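Local coordinates for protein dipeptide Epimerase (Enterococcus faecalis V583, PDB 3JVA) that belongs to the mandelate racemase and muconate lactonizing enzyme group of the enolase superfamily and binds a magnesium ion in its barrel domain, at residues S11-K16 with T327-G332; T297-T302 with A348-S353. All coordinates share one frame; numbering follows the deposited sequence.

From the N terminus, the chain first lays down strand 3-21 of the antiparallel sheet, then completes the N-terminal domain and runs through the barrel before residues 327-332 return to 11-16 and close the long loop of interaction 1. Interaction 2 opens later, at the start of helix 298-310, and closes when 348-353 comes back to it near the C terminus. Because 297-302 lies inside the first loop and 348-353 beyond it, the two loops cross. The centres are about 12 Å apart. Pairing of strands 331-332 and 352-353 couples the contacts: interaction 1 ties the N-terminal sheet to the barrel domain, interaction 2 the C-terminal tail to helix 298-310.

Interaction 1 of 2, residues S11-K16 with T327-G332; sequences SKIKLK and TAPVTG
With CG1 of Ile-13 beside its own backbone N (chi1 -61°) and the chain bent again at chi2 -72°, CD1 turns toward the loop 327-332, while CG2 lies anti to the backbone N. Both methyls come up to the backbone O of Thr-327, CG2 the closer at 3.2 Å, and CD1 goes on to lie 3.8 Å from CG2 of Thr-327. That threonine has OG1 anti to its backbone N (chi1 -165°), which puts its methyl between N and the carbonyl carbon, where CD1 meets it. The side chains of Ile-13 and Thr-327 cross at about a right angle.

Pro-329 meets the same CD1 methyl from its ring: its CB is 3.8 Å from Ile-13 CD1, and the ring and the branched chain again cross nearly at right angles. The same CB sits 3.8 Å from OG of Ser-11, two residues back along the strand, so one proline carbon touches two side chains of strand 3-21.

Around this patch, Ile-13 also rests on Leu-325, and Pro-329 packs on Thr-297 and Thr-298 at the start of helix 298-310. Lys-14 and Lys-16 share backbone hydrogen bonds with Glu-326 and Gly-324, tying the approach to the loop to the strand.

No hydrogen bond joins the two segments directly. Non-directional packing of Ile-13 against Thr-327 and Pro-329 fills the join, while the backbone bonds of Gly-324 and Glu-326, just before the loop, set its alignment on the strand.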
loop_
_atom_site.group_PDB
_atom_site.type_symbol
_atom_site.label_atom_id
_atom_site.label_comp_id
_atom_site.label_asym_id
_atom_site.label_seq_id
_atom_site.Cartn_x
_atom_site.Cartn_y
_atom_site.Cartn_z
ATOM N N SER B 11 47.622 -19.067 -1.233
ATOM C CA SER B 11 47.899 -19.632 0.080
ATOM C C SER B 11 47.084 -20.902 0.150
ATOM O O SER B 11 45.897 -20.885 -0.160
ATOM C CB SER B 11 47.455 -18.671 1.188
ATOM O OG SER B 11 47.619 -19.237 2.484
ATOM N N LYS B 12 47.725 -22.002 0.537
ATOM C CA LYS B 12 47.036 -23.279 0.649
ATOM C C LYS B 12 47.369 -23.886 2.007
ATOM O O LYS B 12 48.520 -24.217 2.286
ATOM C CB LYS B 12 47.475 -24.221 -0.472
ATOM C CG LYS B 12 47.242 -23.660 -1.870
ATOM C CD LYS B 12 47.600 -24.684 -2.938
ATOM C CE LYS B 12 47.370 -24.128 -4.331
ATOM N NZ LYS B 12 47.745 -25.112 -5.382
ATOM N N ILE B 13 46.352 -24.023 2.848
ATOM C CA ILE B 13 46.535 -24.557 4.188
ATOM C C ILE B 13 45.608 -25.746 4.382
ATOM O O ILE B 13 44.395 -25.626 4.232
ATOM C CB ILE B 13 46.213 -23.473 5.252
ATOM C CG1 ILE B 13 47.154 -22.269 5.093
ATOM C CG2 ILE B 13 46.350 -24.056 6.647
ATOM C CD1 ILE B 13 48.595 -22.537 5.526
ATOM N N LYS B 14 46.182 -26.895 4.717
ATOM C CA LYS B 14 45.383 -28.095 4.924
ATOM C C LYS B 14 44.425 -27.911 6.097
ATOM O O LYS B 14 44.765 -27.267 7.096
ATOM C CB LYS B 14 46.295 -29.296 5.185
ATOM C CG LYS B 14 45.565 -30.624 5.167
ATOM C CD LYS B 14 46.519 -31.792 5.338
ATOM C CE LYS B 14 45.800 -33.108 5.099
ATOM N NZ LYS B 14 45.195 -33.125 3.740
ATOM N N LEU B 15 43.223 -28.470 5.964
ATOM C CA LEU B 15 42.208 -28.388 7.008
ATOM C C LEU B 15 42.277 -29.629 7.897
ATOM O O LEU B 15 42.527 -30.731 7.408
ATOM C CB LEU B 15 40.808 -28.310 6.390
ATOM C CG LEU B 15 40.442 -27.126 5.488
ATOM C CD1 LEU B 15 39.061 -27.373 4.875
ATOM C CD2 LEU B 15 40.448 -25.831 6.291
ATOM N N LYS B 16 42.051 -29.447 9.195
ATOM C CA LYS B 16 42.067 -30.568 10.134
ATOM C C LYS B 16 40.930 -31.529 9.800
ATOM O O LYS B 16 41.072 -32.747 9.925
ATOM C CB LYS B 16 41.910 -30.073 11.577
ATOM C CG LYS B 16 43.110 -29.313 12.120
ATOM C CD LYS B 16 42.839 -28.786 13.519
ATOM C CE LYS B 16 44.022 -28.015 14.067
ATOM N NZ LYS B 16 43.716 -27.426 15.407
ATOM N N THR B 327 48.199 -25.468 9.922
ATOM C CA THR B 327 49.336 -24.610 10.217
ATOM C C THR B 327 48.965 -23.166 9.881
ATOM O O THR B 327 48.027 -22.928 9.120
ATOM C CB THR B 327 50.595 -25.062 9.427
ATOM O OG1 THR B 327 51.756 -24.436 9.985
ATOM C CG2 THR B 327 50.475 -24.699 7.953
ATOM N N ALA B 328 49.682 -22.211 10.466
ATOM C CA ALA B 328 49.402 -20.795 10.240
ATOM C C ALA B 328 50.117 -20.251 9.009
ATOM O O ALA B 328 51.324 -20.430 8.850
ATOM C CB ALA B 328 49.802 -19.989 11.461
ATOM N N PRO B 329 49.375 -19.567 8.123
ATOM C CA PRO B 329 49.973 -19.005 6.907
ATOM C C PRO B 329 50.799 -17.748 7.176
ATOM O O PRO B 329 51.617 -17.343 6.345
ATOM C CB PRO B 329 48.756 -18.729 6.022
ATOM C CG PRO B 329 47.694 -18.351 7.037
ATOM C CD PRO B 329 47.913 -19.370 8.143
ATOM N N VAL B 330 50.589 -17.145 8.342
ATOM C CA VAL B 330 51.296 -15.929 8.731
ATOM C C VAL B 330 51.612 -15.937 10.223
ATOM O O VAL B 330 51.235 -16.861 10.942
ATOM C CB VAL B 330 50.449 -14.672 8.442
ATOM C CG1 VAL B 330 50.076 -14.617 6.969
ATOM C CG2 VAL B 330 49.203 -14.681 9.322
ATOM N N THR B 331 52.298 -14.895 10.679
ATOM C CA THR B 331 52.659 -14.758 12.087
ATOM C C THR B 331 51.748 -13.703 12.713
ATOM O O THR B 331 51.415 -12.711 12.069
ATOM C CB THR B 331 54.131 -14.293 12.247
ATOM O OG1 THR B 331 55.009 -15.267 11.669
ATOM C CG2 THR B 331 54.485 -14.109 13.717
ATOM N N GLY B 332 51.337 -13.921 13.958
ATOM C CA GLY B 332 50.487 -12.957 14.634
ATOM C C GLY B 332 49.006 -13.084 14.331
ATOM O O GLY B 332 48.573 -14.041 13.691
#

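Interaction 2 of 2, residues T297-T302 with A348-S353; sequences TTIGIT and AGLGIS
Apolar packing carries this contact, and the CD1 methyl of Ile-352 is at its centre. It lies 3.8 Å from CA of Ile-299 and 4.0 Å from CG1 of the same residue, so it meets the helix backbone as well as a side chain. The extended outer part of Ile-352 (chi2 175°) carries CD1 out to this point, where it approaches Thr-302 tip to tip, with OG1 of that threonine 3.8 Å away. CG2 of Thr-298 borders the same methyl more loosely.

Leu-350 supplies the second apolar group and divides its two methyls between neighbours one helical turn apart. CD1 approaches CG2 of Ile-299 at 4.2 Å, the two side chains crossing at about a right angle, while CD2 comes within 4.0 Å of CG2 of Thr-302. That threonine methyl also lies 3.4 Å from the backbone O of Leu-350.

No hydrogen bond crosses between the two segments. OG1 of Thr-302 donates to the backbone O of Thr-298 at 2.7 Å, from 36° above the carbonyl plane, and the backbone N of Thr-302 reaches that oxygen from the opposite face. Two donors thus grip one carbonyl of a buried residue. The same hydroxyl is also bonded to the backbone N of Val-334, and its two bonds together hold the threonine's rotation, consistent with CG2 facing Leu-350. A type II' turn from Ala-348 to Gly-351 brings Leu-350 and Ile-352 to the helix.

Strand 43-48 lies alongside, Tyr-45 touching both Ile-299 and Ile-352. Helix 96-114 adds Ile-104 against Ile-299 and Leu-350, and its Asp-108 accepts a hydrogen bond from the backbone N of Leu-350. The helix start, the C-terminal tail and the N-terminal domain thus meet in one apolar core, with Tyr-45 and Ile-104 touching both segments.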
loop_
_atom_site.group_PDB
_atom_site.type_symbol
_atom_site.label_atom_id
_atom_site.label_comp_id
_atom_site.label_asym_id
_atom_site.label_seq_id
_atom_site.Cartn_x
_atom_site.Cartn_y
_atom_site.Cartn_z
ATOM N N THR B 297 41.552 -17.576 6.183
ATOM C CA THR B 297 42.417 -17.945 7.283
ATOM C C THR B 297 42.730 -16.812 8.252
ATOM O O THR B 297 41.899 -15.940 8.491
ATOM C CB THR B 297 43.724 -18.553 6.717
ATOM O OG1 THR B 297 44.379 -17.595 5.871
ATOM C CG2 THR B 297 43.401 -19.786 5.871
ATOM N N THR B 298 43.936 -16.835 8.803
ATOM C CA THR B 298 44.354 -15.853 9.792
ATOM C C THR B 298 44.068 -14.384 9.491
ATOM O O THR B 298 43.502 -13.676 10.325
ATOM C CB THR B 298 45.852 -16.014 10.098
ATOM O OG1 THR B 298 46.116 -17.385 10.428
ATOM C CG2 THR B 298 46.255 -15.126 11.262
ATOM N N ILE B 299 44.458 -13.914 8.312
ATOM C CA ILE B 299 44.234 -12.510 7.979
ATOM C C ILE B 299 42.747 -12.140 7.947
ATOM O O ILE B 299 42.327 -11.162 8.570
ATOM C CB ILE B 299 44.873 -12.162 6.633
ATOM C CG1 ILE B 299 46.385 -12.405 6.708
ATOM C CG2 ILE B 299 44.580 -10.705 6.283
ATOM C CD1 ILE B 299 47.097 -12.323 5.369
ATOM N N GLY B 300 41.954 -12.918 7.223
ATOM C CA GLY B 300 40.532 -12.635 7.149
ATOM C C GLY B 300 39.868 -12.662 8.515
ATOM O O GLY B 300 39.050 -11.799 8.842
ATOM N N ILE B 301 40.226 -13.653 9.325
ATOM C CA ILE B 301 39.646 -13.783 10.650
ATOM C C ILE B 301 40.031 -12.614 11.544
ATOM O O ILE B 301 39.198 -12.079 12.275
ATOM C CB ILE B 301 40.093 -15.098 11.334
ATOM C CG1 ILE B 301 39.424 -16.295 10.651
ATOM C CG2 ILE B 301 39.766 -15.049 12.817
ATOM C CD1 ILE B 301 37.893 -16.313 10.784
ATOM N N THR B 302 41.296 -12.217 11.485
ATOM C CA THR B 302 41.773 -11.123 12.318
ATOM C C THR B 302 41.087 -9.808 11.970
ATOM O O THR B 302 40.671 -9.061 12.862
ATOM C CB THR B 302 43.306 -10.992 12.198
ATOM O OG1 THR B 302 43.902 -12.240 12.580
ATOM C CG2 THR B 302 43.831 -9.892 13.120
ATOM N N ALA B 348 50.042 -2.700 16.291
ATOM C CA ALA B 348 49.390 -1.834 15.308
ATOM C C ALA B 348 48.736 -2.616 14.175
ATOM O O ALA B 348 49.219 -3.680 13.768
ATOM C CB ALA B 348 50.397 -0.833 14.739
ATOM N N GLY B 349 47.634 -2.077 13.664
ATOM C CA GLY B 349 46.926 -2.727 12.576
ATOM C C GLY B 349 46.400 -4.096 12.971
ATOM O O GLY B 349 45.789 -4.251 14.027
ATOM N N LEU B 350 46.644 -5.089 12.120
ATOM C CA LEU B 350 46.196 -6.453 12.375
ATOM C C LEU B 350 47.156 -7.227 13.272
ATOM O O LEU B 350 46.825 -8.316 13.739
ATOM C CB LEU B 350 46.041 -7.212 11.057
ATOM C CG LEU B 350 45.044 -6.652 10.040
ATOM C CD1 LEU B 350 45.184 -7.410 8.733
ATOM C CD2 LEU B 350 43.627 -6.765 10.589
ATOM N N GLY B 351 48.341 -6.666 13.505
ATOM C CA GLY B 351 49.335 -7.337 14.333
ATOM C C GLY B 351 49.883 -8.571 13.634
ATOM O O GLY B 351 50.361 -9.511 14.274
ATOM N N ILE B 352 49.828 -8.556 12.308
ATOM C CA ILE B 352 50.284 -9.677 11.496
ATOM C C ILE B 352 51.583 -9.382 10.743
ATOM O O ILE B 352 51.846 -8.241 10.357
ATOM C CB ILE B 352 49.170 -10.078 10.491
ATOM C CG1 ILE B 352 47.999 -10.703 11.262
ATOM C CG2 ILE B 352 49.703 -11.034 9.433
ATOM C CD1 ILE B 352 46.791 -11.027 10.398
ATOM N N SER B 353 52.398 -10.419 10.561
ATOM C CA SER B 353 53.664 -10.307 9.837
ATOM C C SER B 353 53.927 -11.625 9.106
ATOM O O SER B 353 53.170 -12.587 9.258
ATOM C CB SER B 353 54.815 -10.002 10.803
ATOM O OG SER B 353 54.942 -11.009 11.790
#